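Local coordinates for alkaline phosphatase D (Bacillus subtilis, PDB 2YEQ), which hydrolyses phosphate esters, acting as a phosphodiesterase and alkaline phosphatase with iron and calcium in its active site, at residues S15-S20 against P203-W208; E83-Y88 against T106-G111. All coordinates share one frame; numbering follows the deposited sequence.

Contact 1: residues S15-S20 against P203-W208; sequences SGDPLS and PWVVTW. With EDO (1,2-ethanediol), chain I.
Ser15 and Trp204 join two neighbouring parallel strands. The backbone N of Trp204 donates to Ser15 O at 2.9 Å. The carbonyl of Trp204 then takes the N-H of Asp17, with Asp17 N 3.2 Å from Trp204 O. Gly16 lies between these two bonds. Ser15 OG sits over the Pro203 backbone, 3.2 Å from Pro203 CA, but its hydrogen-bond partner is Thr104 OG1. Asp17 has a positive phi of 44°, and the chain bends here toward Pro18. Its side chain leaves beside its own backbone N, with CG anti to the carbonyl carbon (chi1 -83°). Asp17 CB lies 3.7 Å from O1 of a bound 1,2-ethanediol, probably from the crystallisation liquor. CG packs near C2 and O2 of the same molecule. OD1 turns back to the other strand. A water lies within hydrogen-bonding distance of Asp17 OD1, 2.9 Å away, and of Trp204 O, and accepts from Val206 N. A salt bridge from Arg263 reaches OD1 as well. OD2 accepts from the diol, with Asp17 OD2 2.7 Å from ethanediol O2. With an alanine in place of Asp17, Arg263 would probably lose its carboxylate mate and the water one of its partners. Pro18 adds apolar contact, its CD 4.2 Å from Val205 CG2. Its ring crosses that of Pro203 at about a right angle. The parallel pairing brings the strand 13-16 into the central mixed sheet of a calcineurin-like metallophosphatase fold, in which the strand 203-206 leads to the calcium ligands Asp209 and Asp210.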
loop_
_atom_site.group_PDB
_atom_site.type_symbol
_atom_site.label_atom_id
_atom_site.label_comp_id
_atom_site.label_asym_id
_atom_site.label_seq_id
_atom_site.Cartn_x
_atom_site.Cartn_y
_atom_site.Cartn_z
ATOM N N SER A 15 3.616 14.698 -0.107
ATOM C CA SER A 15 4.188 14.798 -1.441
ATOM C C SER A 15 4.244 13.422 -2.085
ATOM O O SER A 15 4.206 12.393 -1.423
ATOM C CB SER A 15 5.598 15.423 -1.414
ATOM O OG SER A 15 6.554 14.534 -0.833
ATOM N N GLY A 16 4.362 13.401 -3.391
ATOM C CA GLY A 16 4.288 12.129 -4.064
ATOM C C GLY A 16 4.575 12.119 -5.534
ATOM O O GLY A 16 4.815 13.146 -6.163
ATOM N N ASP A 17 4.564 10.909 -6.066
ATOM C CA ASP A 17 4.787 10.662 -7.480
ATOM C C ASP A 17 5.941 11.468 -8.034
ATOM O O ASP A 17 5.806 12.157 -9.043
ATOM C CB ASP A 17 3.489 10.904 -8.261
ATOM C CG ASP A 17 2.568 9.692 -8.229
ATOM O OD1 ASP A 17 2.715 8.861 -7.297
ATOM O OD2 ASP A 17 1.709 9.570 -9.142
ATOM N N PRO A 18 7.100 11.339 -7.399
ATOM C CA PRO A 18 8.258 12.111 -7.838
ATOM C C PRO A 18 8.740 11.650 -9.182
ATOM O O PRO A 18 8.674 10.438 -9.471
ATOM C CB PRO A 18 9.318 11.814 -6.756
ATOM C CG PRO A 18 8.964 10.515 -6.240
ATOM C CD PRO A 18 7.438 10.468 -6.270
ATOM N N LEU A 19 9.172 12.616 -9.999
ATOM C CA LEU A 19 9.915 12.379 -11.229
ATOM C C LEU A 19 11.263 13.112 -11.092
ATOM O O LEU A 19 11.559 13.685 -10.047
ATOM C CB LEU A 19 9.146 12.881 -12.448
ATOM C CG LEU A 19 7.834 12.133 -12.770
ATOM C CD1 LEU A 19 7.082 12.809 -13.909
ATOM C CD2 LEU A 19 8.083 10.655 -13.064
ATOM N N SER A 20 12.085 13.111 -12.132
ATOM C CA SER A 20 13.417 13.716 -12.005
ATOM C C SER A 20 13.383 15.239 -11.963
ATOM O O SER A 20 14.335 15.851 -11.506
ATOM C CB SER A 20 14.369 13.210 -13.099
ATOM O OG SER A 20 13.971 13.635 -14.368
ATOM N N PRO A 203 8.375 11.611 0.050
ATOM C CA PRO A 203 7.420 11.427 -1.047
ATOM C C PRO A 203 6.877 10.015 -1.032
ATOM O O PRO A 203 7.641 9.079 -0.772
ATOM C CB PRO A 203 8.259 11.644 -2.298
ATOM C CG PRO A 203 9.658 11.359 -1.876
ATOM C CD PRO A 203 9.767 11.610 -0.423
ATOM N N TRP A 204 5.572 9.876 -1.296
ATOM C CA TRP A 204 4.889 8.591 -1.290
ATOM C C TRP A 204 4.421 8.226 -2.708
ATOM O O TRP A 204 4.017 9.100 -3.502
ATOM C CB TRP A 204 3.671 8.602 -0.381
ATOM C CG TRP A 204 3.943 8.552 1.096
ATOM C CD1 TRP A 204 4.925 9.224 1.776
ATOM C CD2 TRP A 204 3.205 7.825 2.086
ATOM N NE1 TRP A 204 4.847 8.949 3.103
ATOM C CE2 TRP A 204 3.797 8.103 3.331
ATOM C CE3 TRP A 204 2.103 6.950 2.036
ATOM C CZ2 TRP A 204 3.335 7.555 4.505
ATOM C CZ3 TRP A 204 1.652 6.402 3.182
ATOM C CH2 TRP A 204 2.246 6.710 4.420
ATOM N N VAL A 205 4.478 6.924 -2.997
ATOM C CA VAL A 205 3.903 6.318 -4.186
ATOM C C VAL A 205 2.838 5.364 -3.675
ATOM O O VAL A 205 3.137 4.321 -3.085
ATOM C CB VAL A 205 4.960 5.607 -5.042
ATOM C CG1 VAL A 205 4.343 4.995 -6.330
ATOM C CG2 VAL A 205 6.038 6.622 -5.443
ATOM N N VAL A 206 1.570 5.738 -3.850
ATOM C CA VAL A 206 0.485 4.944 -3.292
ATOM C C VAL A 206 -0.235 4.133 -4.380
ATOM O O VAL A 206 -0.346 4.567 -5.531
ATOM C CB VAL A 206 -0.542 5.866 -2.541
ATOM C CG1 VAL A 206 0.158 6.616 -1.375
ATOM C CG2 VAL A 206 -1.174 6.873 -3.517
ATOM N N THR A 207 -0.730 2.964 -3.983
ATOM C CA THR A 207 -1.695 2.213 -4.778
ATOM C C THR A 207 -2.642 1.553 -3.815
ATOM O O THR A 207 -2.284 1.336 -2.657
ATOM C CB THR A 207 -1.022 1.200 -5.723
ATOM O OG1 THR A 207 -2.023 0.613 -6.551
ATOM C CG2 THR A 207 -0.203 0.109 -4.926
ATOM N N TRP A 208 -3.875 1.289 -4.244
ATOM C CA TRP A 208 -4.921 0.860 -3.303
ATOM C C TRP A 208 -5.077 -0.645 -3.365
ATOM O O TRP A 208 -4.585 -1.275 -4.288
ATOM C CB TRP A 208 -6.268 1.533 -3.637
ATOM C CG TRP A 208 -6.679 1.478 -5.061
ATOM C CD1 TRP A 208 -6.564 0.425 -5.924
ATOM C CD2 TRP A 208 -7.296 2.538 -5.801
ATOM N NE1 TRP A 208 -7.065 0.778 -7.162
ATOM C CE2 TRP A 208 -7.524 2.064 -7.109
ATOM C CE3 TRP A 208 -7.698 3.838 -5.476
ATOM C CZ2 TRP A 208 -8.109 2.850 -8.097
ATOM C CZ3 TRP A 208 -8.270 4.622 -6.454
ATOM C CH2 TRP A 208 -8.484 4.119 -7.758
HETATM C C1 EDO I . 4.845 9.608 -11.832
HETATM O O1 EDO I . 5.752 9.423 -10.734
HETATM C C2 EDO I . 3.582 8.789 -11.613
HETATM O O2 EDO I . 2.425 9.613 -11.766
HETATM O O HOH W 1 1.554 8.760 -4.669
#

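Contact 2: residues E83-Y88 against T106-G111; sequences EPNKVY and TLPAPG
Thr106 OG1 meets the backbone of Glu83 and Lys86 beside a tyrosine corner. In this motif of Greek-key beta domains, a tyrosine hydroxyl binds the backbone of the turn before its own strand. The threonine hydroxyl donates to Glu83 O, with OG1 2.6 Å from that oxygen, in the carbonyl plane and on a lone pair. OG1 also accepts from Lys86 N at 3.0 Å, along a nearly straight line. Two bonds therefore grip one buried oxygen. The chi1 of 51° sets OG1 between the Thr106 backbone N and carbonyl carbon, facing the turn. CG2 is left to reach the Tyr88 ring obliquely, 4.1 Å from CE2.

Backbone bonds frame this hydroxyl. Thr106 N donates to Lys86 O at 3.1 Å. Asn85 N donates to Leu107 O at 2.9 Å, and comes in from above the carbonyl plane, 62° out of it. Farther along, Pro84 CB rests 3.6 Å from Ala109 N. The Asn85 side chain lies aslant Pro108, its CG 4.2 Å from Pro108 CG. The amide oxygen of Asn85 accepts from Lys105 NZ.

The next shell places both segments. The strand 87-94 pairs with the strand 97-105, and a backbone bond joins Tyr88 to Thr104. Leu82 touches both Tyr88 and Thr106. Tyr267 meets Asn85, Leu107 and Pro108, so the turn also packs against the mixed sheet that contains the strand 263-267. The corner itself is closed by Tyr88. Its ring edge faces Glu83 O in plane, and its OH accepts from Glu83 N at 2.8 Å with an N-H...O angle of 169°.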
loop_
_atom_site.group_PDB
_atom_site.type_symbol
_atom_site.label_atom_id
_atom_site.label_comp_id
_atom_site.label_asym_id
_atom_site.label_seq_id
_atom_site.Cartn_x
_atom_site.Cartn_y
_atom_site.Cartn_z
ATOM N N GLU A 83 15.495 20.169 -9.919
ATOM C CA GLU A 83 16.695 19.427 -10.292
ATOM C C GLU A 83 16.573 17.982 -9.824
ATOM O O GLU A 83 15.904 17.713 -8.834
ATOM C CB GLU A 83 17.933 20.041 -9.621
ATOM C CG GLU A 83 18.233 21.497 -10.008
ATOM C CD GLU A 83 19.435 22.034 -9.245
ATOM O OE1 GLU A 83 20.570 21.643 -9.605
ATOM O OE2 GLU A 83 19.251 22.813 -8.272
ATOM N N PRO A 84 17.296 17.073 -10.471
ATOM C CA PRO A 84 17.192 15.646 -10.135
ATOM C C PRO A 84 17.935 15.228 -8.880
ATOM O O PRO A 84 18.908 15.846 -8.486
ATOM C CB PRO A 84 17.759 14.951 -11.356
ATOM C CG PRO A 84 18.670 15.933 -11.962
ATOM C CD PRO A 84 18.071 17.287 -11.702
ATOM N N ASN A 85 17.429 14.188 -8.239
ATOM C CA ASN A 85 18.005 13.622 -7.040
ATOM C C ASN A 85 18.306 14.642 -5.954
ATOM O O ASN A 85 19.348 14.569 -5.294
ATOM C CB ASN A 85 19.266 12.854 -7.415
ATOM C CG ASN A 85 19.609 11.766 -6.428
ATOM O OD1 ASN A 85 18.802 11.348 -5.614
ATOM N ND2 ASN A 85 20.846 11.318 -6.490
ATOM N N LYS A 86 17.381 15.568 -5.749
ATOM C CA LYS A 86 17.570 16.659 -4.802
ATOM C C LYS A 86 16.440 16.749 -3.789
ATOM O O LYS A 86 15.270 16.636 -4.154
ATOM C CB LYS A 86 17.671 17.976 -5.566
ATOM C CG LYS A 86 18.073 19.147 -4.691
ATOM C CD LYS A 86 18.547 20.351 -5.507
ATOM C CE LYS A 86 19.810 20.999 -4.917
ATOM N NZ LYS A 86 19.775 21.179 -3.439
ATOM N N VAL A 87 16.813 16.981 -2.531
ATOM C CA VAL A 87 15.884 17.182 -1.434
ATOM C C VAL A 87 15.340 18.581 -1.490
ATOM O O VAL A 87 16.110 19.537 -1.689
ATOM C CB VAL A 87 16.566 16.980 -0.078
ATOM C CG1 VAL A 87 15.645 17.378 1.096
ATOM C CG2 VAL A 87 17.033 15.537 0.048
ATOM N N TYR A 88 14.019 18.721 -1.326
ATOM C CA TYR A 88 13.404 20.045 -1.220
ATOM C C TYR A 88 12.479 20.100 -0.035
ATOM O O TYR A 88 12.063 19.057 0.495
ATOM C CB TYR A 88 12.624 20.376 -2.468
ATOM C CG TYR A 88 13.451 20.554 -3.723
ATOM C CD1 TYR A 88 13.998 21.803 -4.053
ATOM C CD2 TYR A 88 13.648 19.506 -4.605
ATOM C CE1 TYR A 88 14.718 21.992 -5.202
ATOM C CE2 TYR A 88 14.372 19.691 -5.788
ATOM C CZ TYR A 88 14.906 20.937 -6.075
ATOM O OH TYR A 88 15.609 21.124 -7.243
ATOM N N THR A 106 13.277 14.636 -5.425
ATOM C CA THR A 106 13.082 14.258 -6.813
ATOM C C THR A 106 13.852 12.960 -7.121
ATOM O O THR A 106 14.788 12.587 -6.418
ATOM C CB THR A 106 13.565 15.349 -7.803
ATOM O OG1 THR A 106 14.906 15.741 -7.462
ATOM C CG2 THR A 106 12.637 16.553 -7.826
ATOM N N LEU A 107 13.453 12.288 -8.189
ATOM C CA LEU A 107 14.163 11.095 -8.649
ATOM C C LEU A 107 15.493 11.484 -9.316
ATOM O O LEU A 107 15.643 12.596 -9.814
ATOM C CB LEU A 107 13.328 10.357 -9.687
ATOM C CG LEU A 107 11.957 9.826 -9.249
ATOM C CD1 LEU A 107 11.359 9.025 -10.411
ATOM C CD2 LEU A 107 12.080 8.997 -7.996
ATOM N N PRO A 108 16.432 10.547 -9.374
ATOM C CA PRO A 108 17.610 10.705 -10.242
ATOM C C PRO A 108 17.209 10.893 -11.695
ATOM O O PRO A 108 16.120 10.474 -12.106
ATOM C CB PRO A 108 18.354 9.367 -10.101
ATOM C CG PRO A 108 17.907 8.794 -8.830
ATOM C CD PRO A 108 16.486 9.305 -8.596
ATOM N N ALA A 109 18.086 11.525 -12.465
ATOM C CA ALA A 109 17.894 11.658 -13.907
ATOM C C ALA A 109 17.751 10.262 -14.509
ATOM O O ALA A 109 18.359 9.315 -14.015
ATOM C CB ALA A 109 19.072 12.415 -14.540
ATOM N N PRO A 110 16.899 10.111 -15.521
ATOM C CA PRO A 110 16.735 8.804 -16.150
ATOM C C PRO A 110 18.094 8.232 -16.565
ATOM O O PRO A 110 18.931 8.960 -17.112
ATOM C CB PRO A 110 15.871 9.095 -17.391
ATOM C CG PRO A 110 15.488 10.534 -17.328
ATOM C CD PRO A 110 16.393 11.211 -16.364
ATOM N N GLY A 111 18.332 6.961 -16.267
ATOM C CA GLY A 111 19.611 6.332 -16.586
ATOM C C GLY A 111 20.796 6.729 -15.712
ATOM O O GLY A 111 21.879 6.172 -15.875
#

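Contact 1 is core: all its touching residues are buried, and its centre lies about 11 Å from the centre of the chain. The centre of contact 2 is about 23 Å from that point, and the contact is only partly buried. Contact 1 joins a strand of the N-terminal region to the central sheet. Contact 2 ties a turn before one strand to the loop leaving the strand 97-105. The first is held by parallel strand pairing, a bridging water and a charged aspartate. The second combines backbone bonds, a threonine hydroxyl and proline packing. They meet directly: Leu107 N lies 3.0 Å from Leu19 O, a probable hydrogen bond, and Pro18 O packs against Leu107 CD1.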